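Local coordinates for protein uncharacterized hth-type transcriptional regulator YYBR (Bacillus subtilis, PDB 4A5N) that regulates transcription in response to redox state, acting as a MarR/DUF24-type activator that probably binds DNA through a helix-turn-helix domain, at residues W27-L31 and Q60-L64; F32-I36 and S85-R91. The protein carries 1 engineered substitution. All coordinates share one frame; numbering follows the deposited sequence.

In the fold
Both contacts are built on helix 28-35, which contact 1 uses at its beginning and contact 2 at its end; their centres lie about 10 Å apart. Along the chain the order is 27-31, 32-36, 60-64, 85-91, so the two contacts interleave. Contact 1 joins the helix to helix 54-66, the second helix of the helix-turn-helix, while contact 2 joins it to the end of strand 81-86 and the short helix 88-91 that follows. One helix thus ties the presumed DNA-reading helix to the base of the two-stranded antiparallel wing, all within the HxlR-type domain, as in other winged helix-turn-helix regulators.

Contact 1: residues W27-L31 and Q60-L64; sequences WKGIL and QLREL
Lys28 leaves its helix with CG anti to the carbonyl carbon (chi1 -78°) and then runs extended to its tip, which carries NZ across to Glu63, while Gln60 bends at chi2 (-66°) and turns its amide back toward the lysine chain. The result is a salt bridge in which Lys28 NZ meets Glu63 OE1 at 2.9 Å, nearly along the C-O axis of that oxygen; the two side chains cross at about a right angle.

The lysine's methylenes are equally busy. Gln60 OE1 rests 3.4 Å from Lys28 CG, a packing contact with the aliphatic chain, and Leu64 covers the same carbon from another direction, its CD1 3.9 Å from Lys28 CG, as the two side chains slide past each other in opposite directions. With most of this lysine buried, the carboxylate is likely to stabilise its positive charge. A methionine in its place would probably leave the Glu63 carboxylate without its charged mate across this interface.

Trp27, at the N-cap position of the helix, sets its CD1 3.9 Å from Gln60 CG, with the indole and amide planes 61° apart. Farther along, Leu31 CD1 lies 3.9 Å from Gln60 CB and 4.1 Å from Leu61 CD2, crossing both side chains at about a right angle.

This is helix-to-helix packing inside a winged helix-turn-helix domain. Phe45 of helix 42-48 touches both Leu31 and Leu61, so three helices meet here; Trp27 also reaches Met56 one turn back on helix 54-66, and the backbone of Leu64 bonds to that of Val70, where the first wing strand starts.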
# COMPACT_ATOMS: atom_id res chain seq x y z
N TRP B 27 7.61 6.28 -0.69
CA TRP B 27 8.90 6.00 -1.29
C TRP B 27 9.26 4.54 -1.36
O TRP B 27 10.00 4.15 -2.23
CB TRP B 27 9.97 6.68 -0.47
CG TRP B 27 9.73 8.15 -0.20
CD1 TRP B 27 9.37 8.73 0.99
CD2 TRP B 27 9.85 9.24 -1.16
NE1 TRP B 27 9.26 10.11 0.85
CE2 TRP B 27 9.54 10.47 -0.43
CE3 TRP B 27 10.17 9.32 -2.50
CZ2 TRP B 27 9.54 11.70 -1.04
CZ3 TRP B 27 10.19 10.58 -3.11
CH2 TRP B 27 9.88 11.74 -2.39
N LYS B 28 8.79 3.73 -0.44
CA LYS B 28 9.35 2.37 -0.37
C LYS B 28 9.05 1.56 -1.62
O LYS B 28 9.86 0.72 -2.03
CB LYS B 28 8.86 1.65 0.89
CG LYS B 28 9.59 2.05 2.17
CD LYS B 28 8.87 1.54 3.39
CE LYS B 28 9.38 2.15 4.66
NZ LYS B 28 8.73 1.48 5.81
N GLY B 29 7.86 1.72 -2.19
CA GLY B 29 7.49 1.01 -3.42
C GLY B 29 8.44 1.25 -4.58
O GLY B 29 8.79 0.32 -5.32
N ILE B 30 8.82 2.52 -4.75
CA ILE B 30 9.73 2.94 -5.80
C ILE B 30 11.09 2.34 -5.54
O ILE B 30 11.69 1.76 -6.45
CB ILE B 30 9.89 4.49 -5.82
CG1 ILE B 30 8.58 5.19 -6.14
CG2 ILE B 30 10.92 4.95 -6.87
CD1 ILE B 30 8.63 6.69 -5.90
N LEU B 31 11.57 2.46 -4.30
CA LEU B 31 12.90 1.97 -3.90
C LEU B 31 12.98 0.47 -4.18
O LEU B 31 13.89 0.00 -4.84
CB LEU B 31 13.18 2.24 -2.42
CG LEU B 31 13.27 3.75 -2.11
CD1 LEU B 31 13.55 3.97 -0.63
CD2 LEU B 31 14.32 4.36 -3.02
N GLN B 60 14.04 5.78 4.99
CA GLN B 60 13.22 4.77 4.31
C GLN B 60 14.01 3.48 4.10
O GLN B 60 13.47 2.36 4.28
CB GLN B 60 12.70 5.28 2.94
CG GLN B 60 11.73 6.46 3.02
CD GLN B 60 10.43 6.11 3.70
OE1 GLN B 60 9.65 5.29 3.22
NE2 GLN B 60 10.21 6.69 4.86
N LEU B 61 15.27 3.61 3.71
CA LEU B 61 16.10 2.42 3.48
C LEU B 61 16.40 1.68 4.81
O LEU B 61 16.46 0.47 4.83
CB LEU B 61 17.40 2.77 2.73
CG LEU B 61 17.29 3.13 1.24
CD1 LEU B 61 18.54 3.86 0.74
CD2 LEU B 61 16.99 1.89 0.38
N ARG B 62 16.61 2.42 5.90
CA ARG B 62 16.85 1.83 7.23
C ARG B 62 15.64 1.02 7.69
O ARG B 62 15.77 -0.07 8.27
CB ARG B 62 17.21 2.91 8.29
CG ARG B 62 18.68 3.28 8.36
CD ARG B 62 18.98 4.20 9.55
NE ARG B 62 20.41 4.28 9.87
CZ ARG B 62 20.98 3.86 11.01
NH1 ARG B 62 20.27 3.32 12.01
NH2 ARG B 62 22.30 3.98 11.16
N GLU B 63 14.44 1.55 7.44
CA GLU B 63 13.23 0.84 7.82
C GLU B 63 13.04 -0.44 7.02
O GLU B 63 12.71 -1.46 7.58
CB GLU B 63 11.99 1.71 7.67
CG GLU B 63 12.05 2.97 8.50
CD GLU B 63 10.75 3.71 8.50
OE1 GLU B 63 9.85 3.30 7.75
OE2 GLU B 63 10.64 4.72 9.26
N LEU B 64 13.23 -0.38 5.71
CA LEU B 64 13.21 -1.62 4.86
C LEU B 64 14.23 -2.67 5.31
O LEU B 64 13.95 -3.91 5.36
CB LEU B 64 13.49 -1.24 3.41
CG LEU B 64 12.27 -0.69 2.67
CD1 LEU B 64 12.72 -0.05 1.36
CD2 LEU B 64 11.22 -1.76 2.44

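Contact 2: residues F32-I36 and S85-R91; sequences FYHMI and SLTEFGR
Leu86 drives its two methyls against the Phe32 ring: CD2 sits over one face, 3.9 Å from the ring centroid and 21° off the normal, a CH-pi contact, while CD1 lies 3.8 Å from Phe32 CZ. The ring is swung there because CG stands anti to the backbone N (chi1 -174°), and its edge meets the carbonyl of Gly90, with CE2 3.2 Å from Gly90 O in the ring plane. Met35 completes the tight side, its CB 3.8 Å from Leu86 CG and its sulfur against the backbone of Ser85.

In the winged helix-turn-helix fold this is where the second wing strand, 81-86, runs out and the chain turns into helix 88-91. Thr87 is the N-cap of this short, weakly bonded helix, its OG1 accepting from Gly90 N at 2.8 Å with an N-H...O angle of 165°. Val97, on the long helix 94-115, also packs on Phe32.

The other side is polar and more open. There Arg91, partly exposed, grips Ile36 O end-on with two nitrogens: NH1, 2.8 Å from that oxygen, uses a lone pair in the carbonyl plane, whereas NH2 comes from above that plane. Glu94 forms a salt bridge with NH1. Beside this grip a water donates to Met35 O and accepts from Leu86 N, bridging the helix end and the strand, whose backbones do not bond directly here.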
# COMPACT_ATOMS: atom_id res chain seq x y z
N PHE B 32 11.97 -0.25 -3.68
CA PHE B 32 11.82 -1.66 -3.88
C PHE B 32 11.85 -2.05 -5.35
O PHE B 32 12.61 -2.95 -5.76
CB PHE B 32 10.51 -2.14 -3.23
CG PHE B 32 10.32 -3.63 -3.27
CD1 PHE B 32 10.04 -4.28 -4.47
CD2 PHE B 32 10.45 -4.37 -2.12
CE1 PHE B 32 9.89 -5.66 -4.50
CE2 PHE B 32 10.34 -5.77 -2.14
CZ PHE B 32 10.03 -6.39 -3.33
N TYR B 33 11.00 -1.41 -6.16
CA TYR B 33 10.91 -1.71 -7.57
C TYR B 33 12.26 -1.66 -8.27
O TYR B 33 12.60 -2.57 -9.04
CB TYR B 33 9.90 -0.81 -8.30
CG TYR B 33 9.83 -1.10 -9.77
CD1 TYR B 33 9.11 -2.19 -10.25
CD2 TYR B 33 10.52 -0.32 -10.68
CE1 TYR B 33 9.07 -2.47 -11.63
CE2 TYR B 33 10.49 -0.60 -12.03
CZ TYR B 33 9.77 -1.66 -12.50
OH TYR B 33 9.78 -1.89 -13.86
N HIS B 34 13.05 -0.65 -7.93
CA HIS B 34 14.32 -0.41 -8.58
C HIS B 34 15.41 -1.37 -8.12
O HIS B 34 16.42 -1.53 -8.78
CB HIS B 34 14.69 1.07 -8.47
CG HIS B 34 13.88 1.96 -9.43
ND1 HIS B 34 14.31 2.25 -10.69
CD2 HIS B 34 12.64 2.59 -9.29
CE1 HIS B 34 13.38 2.99 -11.31
NE2 HIS B 34 12.36 3.20 -10.46
N MET B 35 15.16 -2.08 -7.04
CA MET B 35 16.08 -3.15 -6.65
C MET B 35 15.71 -4.50 -7.24
O MET B 35 16.48 -5.46 -7.08
CB MET B 35 16.22 -3.27 -5.15
CG MET B 35 17.04 -2.15 -4.51
SD MET B 35 17.12 -2.20 -2.70
CE MET B 35 15.60 -1.32 -2.30
N ILE B 36 14.56 -4.60 -7.91
CA ILE B 36 14.12 -5.89 -8.48
C ILE B 36 15.17 -6.42 -9.47
O ILE B 36 15.49 -7.61 -9.48
CB ILE B 36 12.72 -5.75 -9.15
CG1 ILE B 36 11.60 -5.62 -8.11
CG2 ILE B 36 12.42 -6.93 -10.07
CD1 ILE B 36 10.24 -5.49 -8.73
N SER B 85 20.12 -4.06 -1.62
CA SER B 85 19.51 -5.09 -2.44
C SER B 85 18.33 -5.68 -1.72
O SER B 85 18.17 -5.47 -0.49
CB SER B 85 20.54 -6.17 -2.72
OG SER B 85 21.15 -6.62 -1.52
N LEU B 86 17.54 -6.46 -2.45
CA LEU B 86 16.44 -7.17 -1.85
C LEU B 86 16.98 -8.44 -1.23
O LEU B 86 17.80 -9.12 -1.79
CB LEU B 86 15.34 -7.51 -2.86
CG LEU B 86 14.64 -6.40 -3.61
CD1 LEU B 86 13.59 -7.00 -4.55
CD2 LEU B 86 14.02 -5.42 -2.60
N THR B 87 16.52 -8.75 -0.05
CA THR B 87 16.79 -10.03 0.58
C THR B 87 15.86 -11.05 -0.08
O THR B 87 14.87 -10.67 -0.73
CB THR B 87 16.49 -9.95 2.08
OG1 THR B 87 15.09 -9.68 2.29
CG2 THR B 87 17.34 -8.85 2.76
N GLU B 88 16.13 -12.32 0.12
CA GLU B 88 15.20 -13.36 -0.27
C GLU B 88 13.79 -13.14 0.32
O GLU B 88 12.80 -13.34 -0.35
CB GLU B 88 15.75 -14.76 0.07
CG GLU B 88 16.92 -15.15 -0.84
CD GLU B 88 16.67 -14.83 -2.33
OE1 GLU B 88 15.71 -15.40 -2.93
OE2 GLU B 88 17.42 -13.99 -2.91
N PHE B 89 13.71 -12.72 1.57
CA PHE B 89 12.45 -12.42 2.20
C PHE B 89 11.78 -11.24 1.47
O PHE B 89 10.60 -11.28 1.08
CB PHE B 89 12.72 -12.05 3.65
CG PHE B 89 11.49 -11.76 4.43
CD1 PHE B 89 10.44 -12.68 4.49
CD2 PHE B 89 11.36 -10.57 5.14
CE1 PHE B 89 9.29 -12.41 5.22
CE2 PHE B 89 10.22 -10.31 5.88
CZ PHE B 89 9.19 -11.22 5.93
N GLY B 90 12.56 -10.20 1.26
CA GLY B 90 12.12 -9.08 0.40
C GLY B 90 11.48 -9.46 -0.93
O GLY B 90 10.44 -8.90 -1.30
N ARG B 91 12.12 -10.36 -1.68
CA ARG B 91 11.67 -10.83 -2.97
C ARG B 91 10.29 -11.49 -2.91
O ARG B 91 9.62 -11.57 -3.94
CB ARG B 91 12.66 -11.86 -3.56
CG ARG B 91 14.05 -11.34 -3.87
CD ARG B 91 14.17 -11.04 -5.34
NE ARG B 91 15.45 -10.42 -5.72
CZ ARG B 91 15.56 -9.68 -6.82
NH1 ARG B 91 14.51 -9.54 -7.63
NH2 ARG B 91 16.71 -9.13 -7.15
O HOH W 1 18.26 -6.35 -5.33